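Local structure of oxidoreductase (Azotobacter vinelandii, 7D5M) at residues 215-220 with 273-278; 247-250 with 254-257. The protein binds NAD through its Rossmann domain and, as a homologue of inositol dehydrogenase, probably oxidises a polyol or sugar-like substrate. All blocks are in the same frame, centred on the assembly; numbering follows the deposited sequence.

Interaction 1 of 2, residues 215-220 with 273-278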
loop_
_atom_site.group_PDB
_atom_site.type_symbol
_atom_site.label_atom_id
_atom_site.label_comp_id
_atom_site.label_asym_id
_atom_site.label_seq_id
_atom_site.Cartn_x
_atom_site.Cartn_y
_atom_site.Cartn_z
ATOM N N GLU A 215 -1.290 16.593 20.839
ATOM C CA GLU A 215 -0.773 17.336 22.025
ATOM C C GLU A 215 0.651 16.870 22.349
ATOM O O GLU A 215 1.474 17.704 22.759
ATOM C CB GLU A 215 -1.709 17.169 23.221
ATOM C CG GLU A 215 -3.059 17.812 22.978
ATOM C CD GLU A 215 -4.039 17.736 24.131
ATOM O OE1 GLU A 215 -3.629 17.330 25.239
ATOM O OE2 GLU A 215 -5.222 18.103 23.909
ATOM N N VAL A 216 0.957 15.592 22.156
ATOM C CA VAL A 216 2.353 15.094 22.321
ATOM C C VAL A 216 3.235 15.736 21.244
ATOM O O VAL A 216 4.356 16.155 21.575
ATOM C CB VAL A 216 2.435 13.556 22.274
ATOM C CG1 VAL A 216 3.876 13.073 22.370
ATOM C CG2 VAL A 216 1.586 12.925 23.367
ATOM N N MET A 217 2.772 15.780 19.994
ATOM C CA MET A 217 3.594 16.226 18.838
ATOM C C MET A 217 3.761 17.752 18.835
ATOM O O MET A 217 4.821 18.213 18.379
ATOM C CB MET A 217 2.948 15.789 17.523
ATOM C CG MET A 217 2.946 14.305 17.324
ATOM S SD MET A 217 2.299 13.878 15.685
ATOM C CE MET A 217 2.320 12.089 15.792
ATOM N N LEU A 218 2.757 18.481 19.327
ATOM C CA LEU A 218 2.656 19.966 19.265
ATOM C C LEU A 218 2.326 20.481 20.661
ATOM O O LEU A 218 1.234 20.999 20.906
ATOM C CB LEU A 218 1.582 20.351 18.241
ATOM C CG LEU A 218 1.854 19.879 16.812
ATOM C CD1 LEU A 218 0.560 19.680 16.041
ATOM C CD2 LEU A 218 2.764 20.845 16.066
ATOM N N PRO A 219 3.249 20.288 21.630
ATOM C CA PRO A 219 2.959 20.570 23.035
ATOM C C PRO A 219 2.649 22.046 23.332
ATOM O O PRO A 219 1.959 22.294 24.317
ATOM C CB PRO A 219 4.238 20.108 23.760
ATOM C CG PRO A 219 5.313 20.196 22.703
ATOM C CD PRO A 219 4.614 19.776 21.425
ATOM N N GLU A 220 3.154 22.971 22.508
ATOM C CA GLU A 220 3.001 24.440 22.718
ATOM C C GLU A 220 1.759 24.950 21.990
ATOM O O GLU A 220 1.401 26.118 22.193
ATOM C CB GLU A 220 4.231 25.219 22.242
ATOM C CG GLU A 220 5.503 24.902 23.013
ATOM C CD GLU A 220 5.308 24.584 24.487
ATOM O OE1 GLU A 220 4.608 25.358 25.181
ATOM O OE2 GLU A 220 5.845 23.551 24.938
ATOM N N ILE A 273 -3.085 10.494 12.045
ATOM C CA ILE A 273 -2.765 11.919 12.297
ATOM C C ILE A 273 -1.774 12.359 11.226
ATOM O O ILE A 273 -0.773 11.675 11.002
ATOM C CB ILE A 273 -2.252 12.171 13.724
ATOM C CG1 ILE A 273 -1.870 13.642 13.903
ATOM C CG2 ILE A 273 -1.110 11.242 14.101
ATOM C CD1 ILE A 273 -1.806 14.081 15.335
ATOM N N ARG A 274 -2.108 13.441 10.534
ATOM C CA ARG A 274 -1.207 14.050 9.533
ATOM C C ARG A 274 -0.920 15.466 10.019
ATOM O O ARG A 274 -1.876 16.228 10.226
ATOM C CB ARG A 274 -1.833 14.052 8.138
ATOM C CG ARG A 274 -0.921 14.615 7.059
ATOM C CD ARG A 274 -1.550 14.572 5.675
ATOM N NE ARG A 274 -0.643 15.045 4.646
ATOM C CZ ARG A 274 0.301 14.325 4.052
ATOM N NH1 ARG A 274 0.498 13.050 4.361
ATOM N NH2 ARG A 274 1.057 14.888 3.128
ATOM N N VAL A 275 0.344 15.777 10.233
ATOM C CA VAL A 275 0.771 17.151 10.592
ATOM C C VAL A 275 1.397 17.746 9.342
ATOM O O VAL A 275 2.351 17.150 8.822
ATOM C CB VAL A 275 1.744 17.156 11.782
ATOM C CG1 VAL A 275 2.142 18.578 12.144
ATOM C CG2 VAL A 275 1.161 16.427 12.978
ATOM N N ILE A 276 0.861 18.879 8.887
ATOM C CA ILE A 276 1.261 19.515 7.606
ATOM C C ILE A 276 1.937 20.848 7.920
ATOM O O ILE A 276 1.284 21.728 8.499
ATOM C CB ILE A 276 0.045 19.686 6.680
ATOM C CG1 ILE A 276 -0.687 18.352 6.501
ATOM C CG2 ILE A 276 0.489 20.302 5.360
ATOM C CD1 ILE A 276 -2.075 18.470 5.969
ATOM N N GLY A 277 3.203 20.962 7.541
ATOM C CA GLY A 277 4.005 22.186 7.688
ATOM C C GLY A 277 4.255 22.845 6.345
ATOM O O GLY A 277 3.915 22.257 5.287
ATOM N N SER A 278 4.866 24.027 6.373
ATOM C CA SER A 278 5.241 24.787 5.160
ATOM C C SER A 278 6.261 24.000 4.321
ATOM O O SER A 278 6.289 24.200 3.095
ATOM C CB SER A 278 5.754 26.155 5.537
ATOM O OG SER A 278 6.906 26.044 6.364
#

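Interaction 2 of 2, residues 247-250 with 254-257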
loop_
_atom_site.group_PDB
_atom_site.type_symbol
_atom_site.label_atom_id
_atom_site.label_comp_id
_atom_site.label_asym_id
_atom_site.label_seq_id
_atom_site.Cartn_x
_atom_site.Cartn_y
_atom_site.Cartn_z
ATOM N N LEU A 247 -13.747 21.137 13.786
ATOM C CA LEU A 247 -12.809 22.068 13.134
ATOM C C LEU A 247 -12.302 23.054 14.190
ATOM O O LEU A 247 -13.123 23.591 14.988
ATOM C CB LEU A 247 -13.517 22.765 11.973
ATOM C CG LEU A 247 -12.621 23.639 11.103
ATOM C CD1 LEU A 247 -11.558 22.812 10.393
ATOM C CD2 LEU A 247 -13.455 24.399 10.086
ATOM N N MET A 248 -10.992 23.247 14.229
ATOM C CA MET A 248 -10.334 24.070 15.270
ATOM C C MET A 248 -9.406 25.095 14.625
ATOM O O MET A 248 -8.740 24.777 13.618
ATOM C CB MET A 248 -9.532 23.165 16.206
ATOM C CG MET A 248 -10.327 21.976 16.673
ATOM S SD MET A 248 -9.500 21.091 17.992
ATOM C CE MET A 248 -8.128 20.350 17.123
ATOM N N GLU A 249 -9.373 26.289 15.203
ATOM C CA GLU A 249 -8.326 27.299 14.935
ATOM C C GLU A 249 -7.382 27.298 16.129
ATOM O O GLU A 249 -7.868 27.488 17.253
ATOM C CB GLU A 249 -8.913 28.699 14.772
ATOM C CG GLU A 249 -10.108 28.769 13.844
ATOM C CD GLU A 249 -10.690 30.170 13.717
ATOM O OE1 GLU A 249 -10.276 31.046 14.507
ATOM O OE2 GLU A 249 -11.557 30.384 12.830
ATOM N N TYR A 250 -6.100 27.062 15.888
ATOM C CA TYR A 250 -5.037 27.205 16.908
ATOM C C TYR A 250 -4.612 28.672 16.982
ATOM O O TYR A 250 -4.736 29.395 15.971
ATOM C CB TYR A 250 -3.836 26.332 16.567
ATOM C CG TYR A 250 -4.115 24.853 16.560
ATOM C CD1 TYR A 250 -4.158 24.132 17.741
ATOM C CD2 TYR A 250 -4.321 24.163 15.377
ATOM C CE1 TYR A 250 -4.407 22.772 17.750
ATOM C CE2 TYR A 250 -4.565 22.799 15.372
ATOM C CZ TYR A 250 -4.604 22.099 16.562
ATOM O OH TYR A 250 -4.839 20.752 16.597
ATOM N N ALA A 254 -2.764 28.187 12.590
ATOM C CA ALA A 254 -2.856 26.773 12.148
ATOM C C ALA A 254 -4.296 26.280 12.340
ATOM O O ALA A 254 -5.013 26.810 13.206
ATOM C CB ALA A 254 -1.868 25.888 12.872
ATOM N N MET A 255 -4.719 25.312 11.535
ATOM C CA MET A 255 -6.075 24.713 11.608
ATOM C C MET A 255 -5.960 23.251 12.035
ATOM O O MET A 255 -4.962 22.597 11.687
ATOM C CB MET A 255 -6.792 24.786 10.257
ATOM C CG MET A 255 -6.995 26.203 9.750
ATOM S SD MET A 255 -8.028 27.210 10.858
ATOM C CE MET A 255 -9.643 26.493 10.586
ATOM N N GLY A 256 -6.971 22.776 12.749
ATOM C CA GLY A 256 -7.082 21.381 13.185
ATOM C C GLY A 256 -8.402 20.804 12.735
ATOM O O GLY A 256 -9.427 21.522 12.757
ATOM N N LEU A 257 -8.405 19.535 12.356
ATOM C CA LEU A 257 -9.645 18.841 11.975
ATOM C C LEU A 257 -9.627 17.480 12.648
ATOM O O LEU A 257 -8.590 16.809 12.537
ATOM C CB LEU A 257 -9.685 18.714 10.454
ATOM C CG LEU A 257 -10.840 17.891 9.887
ATOM C CD1 LEU A 257 -12.180 18.555 10.147
ATOM C CD2 LEU A 257 -10.632 17.664 8.400
HETATM O O HOH W 1 -6.055 29.280 13.555
#

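Interaction 1 of 2, residues 215-220 with 273-278
Met-217 and Leu-218 meet Ile-273 and Val-275 in a purely apolar helix-on-sheet contact, formed where the last turn of helix 202-217 lies over strand 271-277 of the large mixed sheet in the C-terminal alpha/beta domain. It illustrates how an alpha/beta layer is closed by side chains alone: the nearest alpha carbons, those of Met-217 and Val-275, are 8.8 Å apart, and the backbones leave the gap to be bridged by apolar side chains, above all the methionine thioether. Met-217 does most of this work. With its chain fully extended beyond CG (chi2 -175°, chi3 -176°), it carries sulfur and methyl down to the sheet. SD rests against both strand residues, which lie two apart and so share a side of the strand: it is 3.9 Å from CG2 of Val-275 and 4.1 Å from CD1 of Ile-273. Beyond it, the terminal CE of Met-217 rests 3.9 Å from CG2 of Ile-273, as the two side chains run past each other in opposite directions. Ile-273 thus offers both of its branches, CG2 to the methyl and CD1 to the sulfur. Val-275 is shared in a similar way: CG2 takes the sulfur, while CG1 faces CD1 of Leu-218 at a looser 4.3 Å. Leu-218, already out of helical geometry, thereby carries the contact one residue past the helix. Around these side chains, helix 148-158 brings Ala-153 and Ile-157 against Met-217, strand 165-173 brings Val-168 against Leu-218 and Met-170 against Ile-273, and strand 280-285 flanks Val-275 through Leu-282.

Interaction 2 of 2, residues 247-250 with 254-257
Met-248 and Gly-256 form a hydrogen-bonded pair near the turn of the antiparallel hairpin of strands 243-250 and 255-261, an example of side chains fitted round a regular backbone. Met-248 N gives a 2.8 Å bond to Gly-256 O, and Gly-256 N returns one of 2.8 Å to Met-248 O. Nearer the turn, Tyr-250 N reaches Ala-254 O at 2.9 Å; a water also donates to that oxygen and to Tyr-250 O, bridging the strand ends.

Among the apolar contacts, Met-255, bent at chi2 and chi3 (-62° and -72°), folds back so that SD and CE both lie 4.0 Å from CG of Glu-249, with CE 4.2 Å from CD1 of Leu-247. The Tyr-250 ring turns its edge to the partner strand, with Ala-254 C and Met-255 O near its plane and CE2 3.6 Å from Gly-256 CA; a beta carbon on Gly-256 would probably come too close to Tyr-250 OH and Met-248 CE. Replacing Tyr-250 with an alanine would probably leave a gap beside Gly-256 and deprive the Ala-254 methyl of its ring contact.

Strand 223-231 flanks the hairpin on one side, where Arg-225 forms a salt bridge with Glu-249, and strand 165-173 on the other, pairing with Met-255.

How the interactions relate
Both contacts reach the same mixed sheet; interaction 1 is buried throughout, interaction 2 mostly, with Glu-249 and Leu-257 partly exposed. Interaction 2 joins neighbouring strands, so main-chain hydrogen bonds set its register and side chains fill in around them; interaction 1 joins the sheet to a covering helix through apolar contacts alone. The centres of interactions 1 and 2 are about 11 Å apart, and strand 165-173 runs between strands 255-261 and 271-277. In sequence, the hairpin is nested within the segment closed by 215-220 and 273-278. Leu-247, Met-255 and Leu-257 of interaction 2 themselves pack on a neighbouring subunit, whereas beside interaction 1 it is the non-contacting Arg-274 and Ile-276 that reach it.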